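Aspartokinase (Arabidopsis thaliana, PDB 2CDQ) catalyses the ATP-dependent phosphorylation of L-aspartate to 4-phospho-L-aspartate, the first step of the aspartate-family amino acid pathway, and binds lysine and S-adenosylmethionine as allosteric effectors. Local coordinates at residues A[372-377]-A[450-455]; A[420-425]-A[461-466]. All blocks are in the same frame, centred on the assembly; numbering follows the deposited sequence.

Interaction 1. Residues A[372-377]-A[450-455]. With LYS (lysine), chain C.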
# COMPACT_ATOMS: atom_id res chain seq x y z
N VAL A 372 -0.21 7.79 -7.98
CA VAL A 372 0.67 6.76 -7.44
C VAL A 372 0.29 5.40 -8.03
O VAL A 372 -0.88 5.16 -8.31
CB VAL A 372 0.51 6.69 -5.89
CG1 VAL A 372 1.48 5.69 -5.27
CG2 VAL A 372 0.68 8.06 -5.26
N ASP A 373 1.27 4.52 -8.23
CA ASP A 373 1.02 3.20 -8.82
C ASP A 373 1.04 2.08 -7.76
O ASP A 373 0.00 1.71 -7.22
CB ASP A 373 2.02 2.93 -9.94
CG ASP A 373 1.78 1.62 -10.67
OD1 ASP A 373 2.71 1.14 -11.35
OD2 ASP A 373 0.66 1.06 -10.60
N VAL A 374 2.24 1.56 -7.48
CA VAL A 374 2.42 0.43 -6.58
C VAL A 374 2.62 0.93 -5.14
O VAL A 374 3.26 1.96 -4.92
CB VAL A 374 3.62 -0.44 -7.05
CG1 VAL A 374 3.87 -1.60 -6.11
CG2 VAL A 374 3.37 -0.94 -8.45
N VAL A 375 2.06 0.21 -4.16
CA VAL A 375 2.18 0.59 -2.74
C VAL A 375 2.49 -0.64 -1.88
O VAL A 375 1.95 -1.73 -2.10
CB VAL A 375 0.91 1.32 -2.20
CG1 VAL A 375 0.98 1.52 -0.69
CG2 VAL A 375 0.70 2.66 -2.88
N ALA A 376 3.38 -0.44 -0.91
CA ALA A 376 3.68 -1.44 0.11
C ALA A 376 3.96 -0.73 1.43
O ALA A 376 4.08 0.50 1.46
CB ALA A 376 4.87 -2.29 -0.30
N THR A 377 4.05 -1.49 2.52
CA THR A 377 4.22 -0.92 3.85
C THR A 377 5.18 -1.73 4.69
O THR A 377 5.49 -2.87 4.37
CB THR A 377 2.89 -0.89 4.61
OG1 THR A 377 2.26 -2.16 4.50
CG2 THR A 377 1.96 0.19 4.05
N VAL A 450 15.24 -7.83 -4.87
CA VAL A 450 14.07 -7.01 -5.11
C VAL A 450 13.95 -5.99 -3.99
O VAL A 450 14.00 -6.34 -2.81
CB VAL A 450 12.80 -7.89 -5.18
CG1 VAL A 450 11.55 -7.03 -5.20
CG2 VAL A 450 12.85 -8.80 -6.40
N GLN A 451 13.79 -4.72 -4.37
CA GLN A 451 13.72 -3.63 -3.40
C GLN A 451 12.35 -3.45 -2.75
O GLN A 451 12.25 -2.96 -1.63
CB GLN A 451 14.15 -2.31 -4.04
CG GLN A 451 15.62 -2.23 -4.40
CD GLN A 451 15.87 -1.16 -5.43
OE1 GLN A 451 15.59 0.02 -5.19
NE2 GLN A 451 16.38 -1.56 -6.59
N MET A 452 11.30 -3.86 -3.46
CA MET A 452 9.93 -3.67 -2.98
C MET A 452 9.04 -4.75 -3.60
O MET A 452 9.10 -4.99 -4.80
CB MET A 452 9.45 -2.27 -3.36
CG MET A 452 8.01 -1.93 -3.02
SD MET A 452 7.69 -0.16 -3.29
CE MET A 452 5.91 -0.13 -3.24
N ILE A 453 8.23 -5.40 -2.76
CA ILE A 453 7.31 -6.45 -3.22
C ILE A 453 5.87 -6.05 -2.87
O ILE A 453 5.62 -5.50 -1.79
CB ILE A 453 7.66 -7.85 -2.64
CG1 ILE A 453 9.16 -8.14 -2.76
CG2 ILE A 453 6.88 -8.96 -3.35
CD1 ILE A 453 9.68 -9.20 -1.81
N SER A 454 4.93 -6.31 -3.78
CA SER A 454 3.53 -5.96 -3.54
C SER A 454 2.53 -6.86 -4.28
O SER A 454 2.43 -6.82 -5.51
CB SER A 454 3.28 -4.49 -3.87
OG SER A 454 1.94 -4.11 -3.59
N GLN A 455 1.80 -7.66 -3.50
CA GLN A 455 0.70 -8.47 -4.02
C GLN A 455 -0.55 -8.27 -3.18
O GLN A 455 -0.50 -8.37 -1.96
CB GLN A 455 1.07 -9.96 -4.03
CG GLN A 455 -0.09 -10.88 -4.43
CD GLN A 455 0.30 -12.34 -4.43
OE1 GLN A 455 1.16 -12.77 -5.20
NE2 GLN A 455 -0.34 -13.11 -3.57
N LYS C . -5.82 6.93 -7.30
CA LYS C . -4.50 6.30 -7.14
C LYS C . -3.55 7.47 -7.01
O LYS C . -3.97 8.58 -6.65
CB LYS C . -4.16 5.46 -8.37
CG LYS C . -3.34 4.19 -8.07
CD LYS C . -4.13 3.13 -7.34
CE LYS C . -3.24 1.95 -6.92
NZ LYS C . -2.81 1.04 -8.03
OXT LYS C . -2.35 7.33 -7.25
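Met452 reaches across to Ala376 with its terminal methyl. Its chain is fully extended, CG anti to the backbone N (chi1 177°), and this carries CE up to the 372-377 strand, 3.8 Å from Ala376 CB. The same methyl lies 3.8 Å from Val374 CG1, the two side chains running antiparallel alongside each other. Ala376 CB also touches Ile453 O, 3.6 Å away. Two residues after Met452, Ser454 supplies the one polar link: OG donates to Val375 O at 2.8 Å, tilted 32° from the carbonyl plane, while its CB packs against Val374 CG1. That hydroxyl is also hydrogen-bonded to the backbone N of Thr377 of the second subunit. The strands run nearly at right angles, 102° between their directions; side chains meet side chains and backbone, with no backbone-to-backbone ladder. At the other end of 372-377 the bound lysine gives its NZ to Asp373 O at 3.0 Å; it is also hydrogen-bonded to Gln354 O, Gly356 N and Ser378 O of the second subunit. Here the strands outermost within the chain in two ACT-domain sheets meet beside the allosteric lysine pocket at the dimer interface, where 452-455 pairs onward with the second subunit.

Interaction 2. Residues A[420-425]-A[461-466]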
# COMPACT_ATOMS: atom_id res chain seq x y z
N ARG A 420 14.33 3.22 -11.11
CA ARG A 420 13.90 1.84 -10.79
C ARG A 420 13.01 1.29 -11.91
O ARG A 420 12.72 1.98 -12.88
CB ARG A 420 13.14 1.76 -9.45
CG ARG A 420 13.76 2.53 -8.29
CD ARG A 420 15.06 1.93 -7.80
NE ARG A 420 16.04 2.99 -7.60
CZ ARG A 420 17.02 2.98 -6.70
NH1 ARG A 420 17.17 1.96 -5.88
NH2 ARG A 420 17.85 4.01 -6.62
N ALA A 421 12.56 0.05 -11.75
CA ALA A 421 11.68 -0.59 -12.72
C ALA A 421 10.84 -1.64 -12.01
O ALA A 421 11.27 -2.20 -11.00
CB ALA A 421 12.49 -1.23 -13.84
N ILE A 422 9.64 -1.89 -12.55
CA ILE A 422 8.73 -2.90 -12.00
C ILE A 422 8.68 -4.13 -12.91
O ILE A 422 8.40 -4.00 -14.10
CB ILE A 422 7.27 -2.38 -11.87
CG1 ILE A 422 7.20 -0.89 -11.49
CG2 ILE A 422 6.45 -3.30 -10.96
CD1 ILE A 422 6.84 -0.60 -10.07
N ILE A 423 8.95 -5.30 -12.35
CA ILE A 423 8.62 -6.56 -13.03
C ILE A 423 7.33 -7.08 -12.40
O ILE A 423 7.27 -7.29 -11.19
CB ILE A 423 9.76 -7.62 -12.91
CG1 ILE A 423 11.00 -7.15 -13.67
CG2 ILE A 423 9.30 -9.00 -13.42
CD1 ILE A 423 12.27 -7.84 -13.23
N SER A 424 6.31 -7.26 -13.21
CA SER A 424 5.06 -7.84 -12.74
C SER A 424 4.93 -9.28 -13.21
O SER A 424 5.06 -9.56 -14.40
CB SER A 424 3.86 -7.02 -13.22
OG SER A 424 3.59 -5.93 -12.36
N LEU A 425 4.70 -10.19 -12.27
CA LEU A 425 4.39 -11.57 -12.59
C LEU A 425 2.89 -11.80 -12.58
O LEU A 425 2.23 -11.64 -11.54
CB LEU A 425 5.08 -12.51 -11.60
CG LEU A 425 6.41 -13.18 -11.96
CD1 LEU A 425 7.25 -12.39 -12.97
CD2 LEU A 425 7.21 -13.50 -10.70
N ASN A 461 -1.56 -10.72 -9.97
CA ASN A 461 -0.45 -9.80 -10.23
C ASN A 461 0.43 -9.58 -9.00
O ASN A 461 -0.04 -9.07 -7.98
CB ASN A 461 -1.03 -8.46 -10.71
CG ASN A 461 0.03 -7.41 -11.05
OD1 ASN A 461 1.13 -7.40 -10.49
ND2 ASN A 461 -0.30 -6.52 -11.97
N ILE A 462 1.70 -9.96 -9.09
CA ILE A 462 2.67 -9.62 -8.05
C ILE A 462 3.82 -8.80 -8.63
O ILE A 462 4.40 -9.17 -9.65
CB ILE A 462 3.19 -10.86 -7.28
CG1 ILE A 462 4.18 -10.45 -6.19
CG2 ILE A 462 3.79 -11.90 -8.23
CD1 ILE A 462 4.89 -11.62 -5.52
N SER A 463 4.14 -7.68 -7.98
CA SER A 463 5.14 -6.75 -8.51
C SER A 463 6.44 -6.74 -7.70
O SER A 463 6.41 -6.72 -6.47
CB SER A 463 4.55 -5.34 -8.59
OG SER A 463 3.43 -5.32 -9.46
N PHE A 464 7.56 -6.76 -8.41
CA PHE A 464 8.88 -6.52 -7.82
C PHE A 464 9.42 -5.19 -8.30
O PHE A 464 9.38 -4.91 -9.50
CB PHE A 464 9.91 -7.57 -8.24
CG PHE A 464 9.46 -8.98 -8.12
CD1 PHE A 464 9.76 -9.89 -9.12
CD2 PHE A 464 8.75 -9.41 -7.00
CE1 PHE A 464 9.35 -11.21 -9.03
CE2 PHE A 464 8.33 -10.73 -6.89
CZ PHE A 464 8.63 -11.63 -7.91
N ILE A 465 9.96 -4.40 -7.38
CA ILE A 465 10.71 -3.21 -7.78
C ILE A 465 12.21 -3.54 -7.85
O ILE A 465 12.81 -4.04 -6.90
CB ILE A 465 10.41 -1.99 -6.90
CG1 ILE A 465 9.08 -1.36 -7.31
CG2 ILE A 465 11.52 -0.95 -7.00
CD1 ILE A 465 7.86 -2.17 -6.92
N VAL A 466 12.77 -3.26 -9.01
CA VAL A 466 14.12 -3.64 -9.34
C VAL A 466 14.84 -2.38 -9.87
O VAL A 466 14.20 -1.32 -9.99
CB VAL A 466 14.04 -4.81 -10.36
CG1 VAL A 466 14.06 -4.31 -11.80
CG2 VAL A 466 15.10 -5.85 -10.09
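Ile422 and Ile465 flank each other with their side chains aimed alike, Ile422 CD1 3.6 Å from Ile465 CG1. On that same face Ser424 and Ser463 form the next non-hydrogen-bonded pair, and their hydroxyls share a hydrogen bond, OG to OG 3.0 Å, which either could donate. Each serine has OG beside its own backbone N (chi1 -85° for Ser424, -61° for Ser463), which in a non-hydrogen-bonded pair brings the hydroxyls together. On the apolar reverse face the Leu425 side chain runs obliquely to Phe464, bringing CD2 to 3.6 Å from Phe464 CE1, and Leu425 CB rests on Ile462 CG2 at 3.7 Å. These are the two central strands of an ACT domain's antiparallel four-stranded sheet, whose helices 432-446 and 468-483 cover this face: Phe440 meets the Phe464 ring, and Cys474 and Leu478 touch Ile423. Ile423 CD1 approaches Val466 CG1 at 4.2 Å. Between the faces runs a ladder of six backbone bonds, bent at its Ala421/Val466 end. In the middle rung Phe464 N reaches Ile423 O almost straight (2.8 Å, 175° at the hydrogen). Past the ladder's end Arg420 turns its guanidinium away to hydrogen-bond Gln451 through NH1.

In the fold
Both contacts are buried, but they do different jobs in the fold. Interaction 2 lies within one ACT-domain sheet, its central strands zipped by backbone bonds and burying 627 Å². Interaction 1 buries 212 Å² and joins that sheet's strand 452-455 to strand 372-378 of another, each outermost within the chain, with a methionine methyl and a single serine hydroxyl in place of a ladder. Strand 452-455 connects them, since it pairs with 461-467: Met452 O accepts from Ile465 N at 2.8 Å, and Val450 packs on Phe464. Both touch the second subunit, more extensively at interaction 1, where 452-455 extends its sheet into the partner chain and the effector lysine binds.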